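PDB 1X0U: hypothetical methylmalonyl-CoA decarboxylase alpha subunit from Sulfolobus tokodaii, which is a putative carboxyl transferase subunit of the crotonase-like superfamily that assembles as six chains. Local coordinates for residues G276-V281 with E293-K297; P288-R292 with A331-E335; S365-T369 with A416-K420; A429-I435 with R470-P476. One frame throughout, in Å; residues are numbered along the deposited sequence.

Interaction 1. Residues G276-V281 with E293-K297; sequences GVEQIV and EIIYK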
# COMPACT_ATOMS: atom_id res chain seq x y z
N GLY A 276 50.88 4.91 10.12
CA GLY A 276 50.81 5.21 8.72
C GLY A 276 49.80 6.30 8.44
O GLY A 276 50.17 7.46 8.29
N VAL A 277 48.53 5.93 8.40
CA VAL A 277 47.48 6.87 8.07
C VAL A 277 47.67 8.29 8.59
O VAL A 277 47.55 9.23 7.82
CB VAL A 277 46.09 6.34 8.48
CG1 VAL A 277 45.80 6.63 9.95
CG2 VAL A 277 45.04 6.96 7.59
N GLU A 278 47.99 8.46 9.87
CA GLU A 278 48.14 9.80 10.42
C GLU A 278 49.40 10.52 9.94
O GLU A 278 49.55 11.72 10.15
CB GLU A 278 48.15 9.77 11.96
CG GLU A 278 49.46 9.32 12.57
CD GLU A 278 49.73 7.86 12.34
OE1 GLU A 278 50.92 7.48 12.26
OE2 GLU A 278 48.76 7.08 12.24
N GLN A 279 50.29 9.78 9.29
CA GLN A 279 51.53 10.37 8.79
C GLN A 279 51.36 11.05 7.44
O GLN A 279 52.18 11.88 7.06
CB GLN A 279 52.61 9.29 8.68
CG GLN A 279 52.91 8.61 10.00
CD GLN A 279 53.24 9.61 11.09
OE1 GLN A 279 53.15 9.30 12.28
NE2 GLN A 279 53.64 10.81 10.69
N ILE A 280 50.30 10.72 6.72
CA ILE A 280 50.04 11.28 5.40
C ILE A 280 49.65 12.76 5.37
O ILE A 280 50.17 13.53 4.56
CB ILE A 280 48.93 10.49 4.68
CG1 ILE A 280 49.33 9.00 4.63
CG2 ILE A 280 48.72 11.03 3.27
CD1 ILE A 280 48.22 8.08 4.15
N VAL A 281 48.73 13.16 6.24
CA VAL A 281 48.27 14.54 6.24
C VAL A 281 49.34 15.54 6.68
O VAL A 281 49.81 15.51 7.81
CB VAL A 281 47.03 14.70 7.13
CG1 VAL A 281 46.52 16.14 7.08
CG2 VAL A 281 45.95 13.74 6.66
N GLU A 293 45.85 7.25 -0.88
CA GLU A 293 46.62 6.42 0.04
C GLU A 293 45.82 6.18 1.30
O GLU A 293 45.92 5.12 1.92
CB GLU A 293 47.97 7.06 0.37
CG GLU A 293 48.83 6.20 1.27
CD GLU A 293 49.04 4.81 0.70
OE1 GLU A 293 49.10 3.86 1.50
OE2 GLU A 293 49.15 4.68 -0.54
N ILE A 294 45.02 7.16 1.67
CA ILE A 294 44.18 7.03 2.85
C ILE A 294 43.08 6.01 2.57
O ILE A 294 42.77 5.18 3.43
CB ILE A 294 43.56 8.38 3.25
CG1 ILE A 294 44.68 9.37 3.61
CG2 ILE A 294 42.62 8.18 4.42
CD1 ILE A 294 44.18 10.74 4.06
N ILE A 295 42.50 6.04 1.37
CA ILE A 295 41.46 5.07 1.07
C ILE A 295 42.04 3.65 1.07
O ILE A 295 41.47 2.76 1.71
CB ILE A 295 40.72 5.33 -0.30
CG1 ILE A 295 41.67 5.08 -1.47
CG2 ILE A 295 40.20 6.76 -0.39
CD1 ILE A 295 41.05 5.41 -2.83
N TYR A 296 43.17 3.43 0.39
CA TYR A 296 43.75 2.08 0.36
C TYR A 296 43.99 1.56 1.77
O TYR A 296 43.80 0.38 2.05
CB TYR A 296 45.08 2.03 -0.41
CG TYR A 296 45.06 2.61 -1.81
CD1 TYR A 296 43.93 2.48 -2.62
CD2 TYR A 296 46.16 3.31 -2.31
CE1 TYR A 296 43.90 3.03 -3.91
CE2 TYR A 296 46.14 3.86 -3.60
CZ TYR A 296 45.01 3.71 -4.39
OH TYR A 296 44.97 4.26 -5.65
N LYS A 297 44.41 2.46 2.65
CA LYS A 297 44.68 2.09 4.04
C LYS A 297 43.41 1.72 4.79
O LYS A 297 43.45 0.91 5.71
CB LYS A 297 45.36 3.25 4.79
CG LYS A 297 46.85 3.07 5.09
CD LYS A 297 47.73 3.86 4.13
CE LYS A 297 49.09 4.19 4.75
NZ LYS A 297 49.82 2.99 5.27
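I280 meets helix 291-298 with the end of its side chain. Its CD1 lies 3.5 Å from CG of E293 and 3.8 Å from CG1 of I294, with CE of K297 at 4.0 Å from the same CD1. A methyl group thus sits among two aliphatic stems and an isoleucine branch. CG1 of I280 stands opposite its own carbonyl carbon (chi1 -56°) and the chain runs on extended, which carries CD1 across to the helix. I294 spreads over the other two hydrophobic residues: its CG2 faces CG2 of V277 at 4.2 Å, the two side chains meeting nearly at right angles, while its CD1 reaches toward CG2 of V281 at 4.3 Å. Beside this apolar layer K297 bends about CB-CG and again about CD-CE, bringing CE beside the backbone N of V277 and NZ to a long salt bridge of 3.9 Å with OE1 of E293, one helical turn back. G276, whose backbone angles suit glycine, has its CA 4.2 Å from NZ of K297. The short, weakly bonded helix 277-280 packs on helix 291-298, with W430 touching V277 and V281, and V406 of strand 401-406 touching V281 and I294.

Interaction 2. Residues P288-R292 with A331-E335; sequences PYNMR and ANNPE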
# COMPACT_ATOMS: atom_id res chain seq x y z
N PRO A 288 49.32 19.66 -0.52
CA PRO A 288 48.70 18.44 -1.04
C PRO A 288 49.35 17.15 -0.58
O PRO A 288 50.49 17.13 -0.12
CB PRO A 288 48.80 18.62 -2.54
CG PRO A 288 50.15 19.26 -2.68
CD PRO A 288 50.10 20.32 -1.58
N TYR A 289 48.61 16.06 -0.68
CA TYR A 289 49.10 14.74 -0.31
C TYR A 289 48.27 13.76 -1.10
O TYR A 289 47.43 14.17 -1.89
CB TYR A 289 48.93 14.47 1.19
CG TYR A 289 47.50 14.64 1.66
CD1 TYR A 289 47.03 15.89 2.06
CD2 TYR A 289 46.61 13.57 1.66
CE1 TYR A 289 45.71 16.07 2.45
CE2 TYR A 289 45.28 13.74 2.05
CZ TYR A 289 44.84 14.99 2.44
OH TYR A 289 43.51 15.18 2.80
N ASN A 290 48.49 12.47 -0.89
CA ASN A 290 47.76 11.45 -1.63
C ASN A 290 46.53 10.92 -0.89
O ASN A 290 46.65 10.03 -0.04
CB ASN A 290 48.70 10.29 -1.97
CG ASN A 290 48.08 9.31 -2.94
OD1 ASN A 290 47.05 9.59 -3.54
ND2 ASN A 290 48.72 8.16 -3.10
N MET A 291 45.35 11.45 -1.23
CA MET A 291 44.10 11.02 -0.60
C MET A 291 43.81 9.55 -0.89
O MET A 291 43.20 8.84 -0.08
CB MET A 291 42.93 11.89 -1.08
CG MET A 291 41.54 11.46 -0.56
SD MET A 291 41.30 11.56 1.25
CE MET A 291 41.08 9.86 1.65
N ARG A 292 44.27 9.08 -2.05
CA ARG A 292 44.05 7.69 -2.43
C ARG A 292 44.78 6.76 -1.48
O ARG A 292 44.38 5.61 -1.29
CB ARG A 292 44.54 7.42 -3.86
CG ARG A 292 43.78 8.14 -4.94
CD ARG A 292 44.08 7.53 -6.32
NE ARG A 292 43.26 8.14 -7.36
CZ ARG A 292 43.46 9.37 -7.82
NH1 ARG A 292 44.45 10.11 -7.35
NH2 ARG A 292 42.64 9.86 -8.75
N ALA A 331 35.65 11.24 -1.95
CA ALA A 331 36.75 11.88 -1.23
C ALA A 331 37.43 12.97 -2.03
O ALA A 331 37.81 12.74 -3.18
CB ALA A 331 37.76 10.81 -0.82
N ASN A 332 37.58 14.15 -1.44
CA ASN A 332 38.22 15.27 -2.11
C ASN A 332 39.68 14.95 -2.37
O ASN A 332 40.35 14.32 -1.55
CB ASN A 332 38.09 16.53 -1.27
CG ASN A 332 36.65 16.83 -0.90
OD1 ASN A 332 35.81 17.11 -1.77
ND2 ASN A 332 36.34 16.75 0.38
N ASN A 333 40.18 15.38 -3.53
CA ASN A 333 41.56 15.11 -3.91
C ASN A 333 42.36 16.40 -3.84
O ASN A 333 42.16 17.31 -4.64
CB ASN A 333 41.61 14.54 -5.34
CG ASN A 333 43.01 14.12 -5.76
OD1 ASN A 333 43.23 13.69 -6.90
ND2 ASN A 333 43.96 14.22 -4.84
N PRO A 334 43.28 16.49 -2.86
CA PRO A 334 44.13 17.66 -2.65
C PRO A 334 45.06 17.93 -3.84
O PRO A 334 45.39 19.08 -4.14
CB PRO A 334 44.93 17.30 -1.40
CG PRO A 334 44.07 16.29 -0.70
CD PRO A 334 43.54 15.46 -1.84
N GLU A 335 45.45 16.86 -4.52
CA GLU A 335 46.35 16.94 -5.66
C GLU A 335 45.80 17.63 -6.92
O GLU A 335 46.56 17.94 -7.82
CB GLU A 335 46.84 15.54 -5.99
CG GLU A 335 47.69 14.94 -4.90
CD GLU A 335 48.00 13.47 -5.12
OE1 GLU A 335 48.92 12.97 -4.45
OE2 GLU A 335 47.32 12.83 -5.96
O HOH W 1 45.06 11.89 -3.96
O HOH W 2 46.96 9.96 -6.29
O HOH W 3 45.67 12.63 -8.04
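Y289 and P334 form a CH-pi contact where the lead-in to helix 291-298 crosses the end of strand 325-332, in the second mixed sheet of this crotonase-like fold. CG of P334 stands over one face of the Y289 ring, 3.8 Å from its centroid and offset toward the rim. The tyrosine adopts chi1 55°, its CG held between backbone N and carbonyl carbon, and this folds the ring back over the proline although CB itself leads away; its OH is hydrogen-bonded to D368. M291 has CG opposite its backbone N (chi1 176°), which lays CG 3.8 Å from CB of A331 and 3.3 Å from O of N332; bends at the next two bonds turn SD and CE. N290 is the N-cap: its OD1 accepts a weak bond from N of R292. The planes of the N290 amide and the E335 carboxylate are nearly parallel, 11° apart. R292, extended to NE and paired through NE with E306, holds NH1 4.2 Å from OE2 of E335, too long for a salt bridge; waters 2 and 3 bridge the two. Water 3 lies at the guanidinium edge in its plane, accepting from NH1 of R292 at 2.9 Å and lying 2.7 Å from OE2 of E335, to which it probably donates.

Interaction 3. Residues S365-T369 with A416-K420; sequences SLVDT and AMSIK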
# COMPACT_ATOMS: atom_id res chain seq x y z
N SER A 365 32.17 9.46 3.13
CA SER A 365 32.79 10.71 2.70
C SER A 365 34.09 10.93 3.49
O SER A 365 34.13 10.75 4.71
CB SER A 365 31.86 11.90 2.95
OG SER A 365 30.67 11.80 2.18
N LEU A 366 35.14 11.31 2.77
CA LEU A 366 36.44 11.61 3.37
C LEU A 366 36.63 13.04 2.90
O LEU A 366 36.76 13.30 1.70
CB LEU A 366 37.51 10.67 2.81
CG LEU A 366 37.20 9.20 3.10
CD1 LEU A 366 38.08 8.28 2.27
CD2 LEU A 366 37.38 8.94 4.57
N VAL A 367 36.65 13.97 3.84
CA VAL A 367 36.73 15.38 3.51
C VAL A 367 38.02 16.16 3.69
O VAL A 367 38.73 16.00 4.69
CB VAL A 367 35.62 16.15 4.29
CG1 VAL A 367 35.56 17.61 3.83
CG2 VAL A 367 34.27 15.45 4.08
N ASP A 368 38.27 17.02 2.71
CA ASP A 368 39.42 17.93 2.70
C ASP A 368 39.24 18.83 1.50
O ASP A 368 39.91 18.69 0.49
CB ASP A 368 40.75 17.17 2.61
CG ASP A 368 41.95 18.09 2.81
OD1 ASP A 368 41.74 19.26 3.21
OD2 ASP A 368 43.09 17.64 2.56
N THR A 369 38.30 19.76 1.63
CA THR A 369 38.00 20.69 0.55
C THR A 369 37.85 22.10 1.12
O THR A 369 37.16 22.30 2.12
CB THR A 369 36.71 20.25 -0.19
OG1 THR A 369 36.36 21.23 -1.17
CG2 THR A 369 35.55 20.07 0.80
N ALA A 416 28.33 20.28 1.24
CA ALA A 416 28.19 19.38 0.10
C ALA A 416 28.87 18.02 0.28
O ALA A 416 28.65 17.12 -0.53
CB ALA A 416 28.72 20.07 -1.17
N MET A 417 29.68 17.86 1.31
CA MET A 417 30.33 16.57 1.50
C MET A 417 29.51 15.68 2.42
O MET A 417 29.90 14.54 2.69
CB MET A 417 31.76 16.75 2.03
CG MET A 417 32.75 17.27 0.98
SD MET A 417 32.76 16.27 -0.52
CE MET A 417 33.61 14.78 0.05
N SER A 418 28.38 16.21 2.90
CA SER A 418 27.43 15.54 3.79
C SER A 418 27.60 15.82 5.27
O SER A 418 28.51 15.30 5.92
CB SER A 418 27.43 14.02 3.58
OG SER A 418 26.52 13.39 4.48
N ILE A 419 26.71 16.65 5.81
CA ILE A 419 26.73 17.01 7.22
C ILE A 419 25.42 16.54 7.85
O ILE A 419 24.45 16.28 7.15
CB ILE A 419 26.87 18.53 7.41
CG1 ILE A 419 25.70 19.26 6.76
CG2 ILE A 419 28.19 18.99 6.84
CD1 ILE A 419 25.70 20.77 7.00
N LYS A 420 25.40 16.42 9.17
CA LYS A 420 24.21 15.95 9.86
C LYS A 420 22.90 16.58 9.39
O LYS A 420 21.94 15.88 9.09
CB LYS A 420 24.35 16.12 11.37
CG LYS A 420 25.25 15.10 12.04
CD LYS A 420 25.35 15.38 13.54
CE LYS A 420 25.92 14.20 14.29
NZ LYS A 420 25.94 14.46 15.76
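M417 and V367 slide past each other in opposite directions, the methionine lying along the face of strand 363-369 that its residues S365, V367 and T369 share. The tightest carbon pair is CB of M417 against CG2 of V367 at 3.5 Å, closer than usual for two carbons. From there M417 turns at each of its next bonds (chi2 -54°, chi3 -73°), curling its methyl back along the strand until CE lies 4.1 Å from CG2 of V367 and 3.9 Å from the carbonyl O of L366. T369 crosses the methionine obliquely, presenting CG2 to CG of M417 at 4.0 Å, while its OG1 is bonded to the carbonyl of G339. At the other end of the strand segment OG of S365 donates to the carbonyl O of M417 at 2.9 Å. The approach is fairly direct, with a C=O...donor angle of 157° and the hydroxyl somewhat tilted from the carbonyl plane. M390 of helix 383-396 and N332 of the neighbouring strand also touch M417. S418, with positive phi, takes the chain out of helix 411-416 just beyond. The contact therefore pairs a buried apolar side chain with a single polar bond that satisfies a main-chain carbonyl where the helix has ended, joining the helix terminus to the sheet.

Interaction 4. Residues A429-I435 with R470-P476; sequences AWPTAEI and RKLFANP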
# COMPACT_ATOMS: atom_id res chain seq x y z
N ALA A 429 35.79 13.13 12.89
CA ALA A 429 36.85 14.02 12.44
C ALA A 429 38.22 13.65 13.04
O ALA A 429 38.34 13.22 14.19
CB ALA A 429 36.50 15.47 12.77
N TRP A 430 39.25 13.81 12.22
CA TRP A 430 40.61 13.55 12.63
C TRP A 430 41.10 14.78 13.38
O TRP A 430 40.53 15.87 13.23
CB TRP A 430 41.50 13.32 11.40
CG TRP A 430 41.34 12.00 10.74
CD1 TRP A 430 40.37 11.06 10.98
CD2 TRP A 430 42.16 11.47 9.69
NE1 TRP A 430 40.54 9.98 10.15
CE2 TRP A 430 41.63 10.20 9.34
CE3 TRP A 430 43.30 11.94 9.01
CZ2 TRP A 430 42.19 9.40 8.34
CZ3 TRP A 430 43.86 11.14 8.01
CH2 TRP A 430 43.30 9.88 7.69
N PRO A 431 42.16 14.63 14.19
CA PRO A 431 42.68 15.78 14.94
C PRO A 431 43.11 16.90 14.00
O PRO A 431 43.16 18.07 14.38
CB PRO A 431 43.87 15.19 15.70
CG PRO A 431 43.51 13.73 15.85
CD PRO A 431 42.92 13.41 14.50
N THR A 432 43.40 16.54 12.75
CA THR A 432 43.85 17.50 11.74
C THR A 432 42.73 18.23 11.00
O THR A 432 42.98 19.11 10.17
CB THR A 432 44.74 16.80 10.70
OG1 THR A 432 44.07 15.62 10.22
CG2 THR A 432 46.08 16.42 11.31
N ALA A 433 41.49 17.87 11.30
CA ALA A 433 40.35 18.49 10.63
C ALA A 433 40.11 19.92 11.08
O ALA A 433 40.20 20.23 12.27
CB ALA A 433 39.11 17.66 10.87
N GLU A 434 39.83 20.80 10.12
CA GLU A 434 39.50 22.18 10.43
C GLU A 434 38.20 22.51 9.72
O GLU A 434 38.12 22.50 8.49
CB GLU A 434 40.60 23.17 10.01
CG GLU A 434 41.62 22.67 9.02
CD GLU A 434 42.78 23.65 8.88
OE1 GLU A 434 42.54 24.81 8.47
OE2 GLU A 434 43.93 23.27 9.18
N ILE A 435 37.17 22.77 10.51
CA ILE A 435 35.84 23.08 10.00
C ILE A 435 35.65 24.58 10.13
O ILE A 435 35.76 25.14 11.22
CB ILE A 435 34.78 22.31 10.81
CG1 ILE A 435 35.09 20.81 10.74
CG2 ILE A 435 33.38 22.60 10.27
CD1 ILE A 435 34.33 19.97 11.73
N ARG A 470 42.47 30.63 13.75
CA ARG A 470 42.78 29.22 13.55
C ARG A 470 42.87 28.34 14.79
O ARG A 470 42.35 27.23 14.80
CB ARG A 470 44.05 29.07 12.72
CG ARG A 470 43.89 29.49 11.27
CD ARG A 470 45.13 29.18 10.46
NE ARG A 470 45.45 27.76 10.47
CZ ARG A 470 44.83 26.83 9.76
NH1 ARG A 470 43.83 27.16 8.95
NH2 ARG A 470 45.20 25.56 9.87
N LYS A 471 43.52 28.81 15.85
CA LYS A 471 43.58 27.95 17.04
C LYS A 471 42.23 27.98 17.73
O LYS A 471 41.88 27.08 18.49
CB LYS A 471 44.68 28.40 18.01
CG LYS A 471 44.45 29.75 18.66
CD LYS A 471 44.99 30.88 17.80
CE LYS A 471 45.50 32.04 18.66
NZ LYS A 471 44.43 32.62 19.52
N LEU A 472 41.46 29.02 17.44
CA LEU A 472 40.13 29.19 18.00
C LEU A 472 39.11 28.26 17.31
O LEU A 472 38.32 27.59 17.97
CB LEU A 472 39.69 30.65 17.84
CG LEU A 472 38.94 31.33 19.00
CD1 LEU A 472 39.85 31.40 20.22
CD2 LEU A 472 38.52 32.73 18.58
N PHE A 473 39.15 28.22 15.97
CA PHE A 473 38.20 27.40 15.21
C PHE A 473 38.77 26.46 14.14
O PHE A 473 38.09 25.54 13.70
CB PHE A 473 37.17 28.32 14.56
CG PHE A 473 36.57 29.31 15.50
CD1 PHE A 473 35.72 28.90 16.52
CD2 PHE A 473 36.86 30.67 15.38
CE1 PHE A 473 35.17 29.82 17.41
CE2 PHE A 473 36.32 31.60 16.26
CZ PHE A 473 35.48 31.18 17.28
N ALA A 474 40.00 26.69 13.69
CA ALA A 474 40.59 25.81 12.68
C ALA A 474 40.93 24.49 13.35
O ALA A 474 42.09 24.09 13.41
CB ALA A 474 41.84 26.44 12.08
N ASN A 475 39.89 23.82 13.85
CA ASN A 475 40.03 22.55 14.54
C ASN A 475 38.68 21.83 14.47
O ASN A 475 37.72 22.36 13.90
CB ASN A 475 40.41 22.80 16.00
CG ASN A 475 39.47 23.77 16.67
OD1 ASN A 475 38.29 23.48 16.88
ND2 ASN A 475 39.98 24.94 17.02
N PRO A 476 38.59 20.62 15.04
CA PRO A 476 37.31 19.92 14.98
C PRO A 476 36.57 19.91 16.31
O PRO A 476 35.45 19.43 16.40
CB PRO A 476 37.73 18.52 14.58
CG PRO A 476 38.95 18.34 15.46
CD PRO A 476 39.69 19.68 15.32
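The guanidinium of R470 meets the carboxylate of E434 end-on, with OE2 of E434 at its edge and in its plane. NH1 of R470 bonds OE1 of E434 and NH2 of R470 bonds OE2 of E434, each at 2.7 Å, both oxygens being reached on their syn side. OE1 is tilted from the guanidinium plane, and the two flat groups are turned 41° against each other; the N-H...O angles are 145° and 152°. CB of A474 is modelled over one guanidinium face, though its exact place is doubtful. R470 bends at chi3 to turn its tip toward the strand residue, and E434 runs out extended beyond CG. W430 leaves the backbone away from 470-476; its indole has OG1 of T432 at its edge, in plane, while its NE1 bonds T494. P476 packs beside the type I turn W430-A433: its CB touches CB of A429 at 3.8 Å and CB of A433 at 4.1 Å, and its CD faces the carbonyl O of A433 at 3.1 Å. N of I435 makes a weak bond to O of N475 at 3.5 Å. OE1 of E434 also accepts from OH of Y410, giving the carboxylate a second partner. The buried carboxylate is matched by a two-pronged ion pair that probably favours its ionised form; the pair joins strand 434-436 to helix 463-473.

In the fold
From the N terminus, interaction 1 opens at 276-281 and closes a short loop at 293-297, joining helices 277-280 and 291-298. Interaction 2 opens at 288-292, between those segments, and closes at 331-335, so the two cross along the chain; they share helix 291-298 and touch where I280 and I294 pack on Y289. Interactions 3 and 4 follow in series, closing loops of 46 and 34 residues. Interactions 2 and 3 bind chain segments to the neighbouring sheet strands 325-332 and 363-369, with D368 beside Y289. Interaction 4 joins helix 463-473 to strand 434-436, and its W430 packs on V277, V281 and I294 of interaction 1.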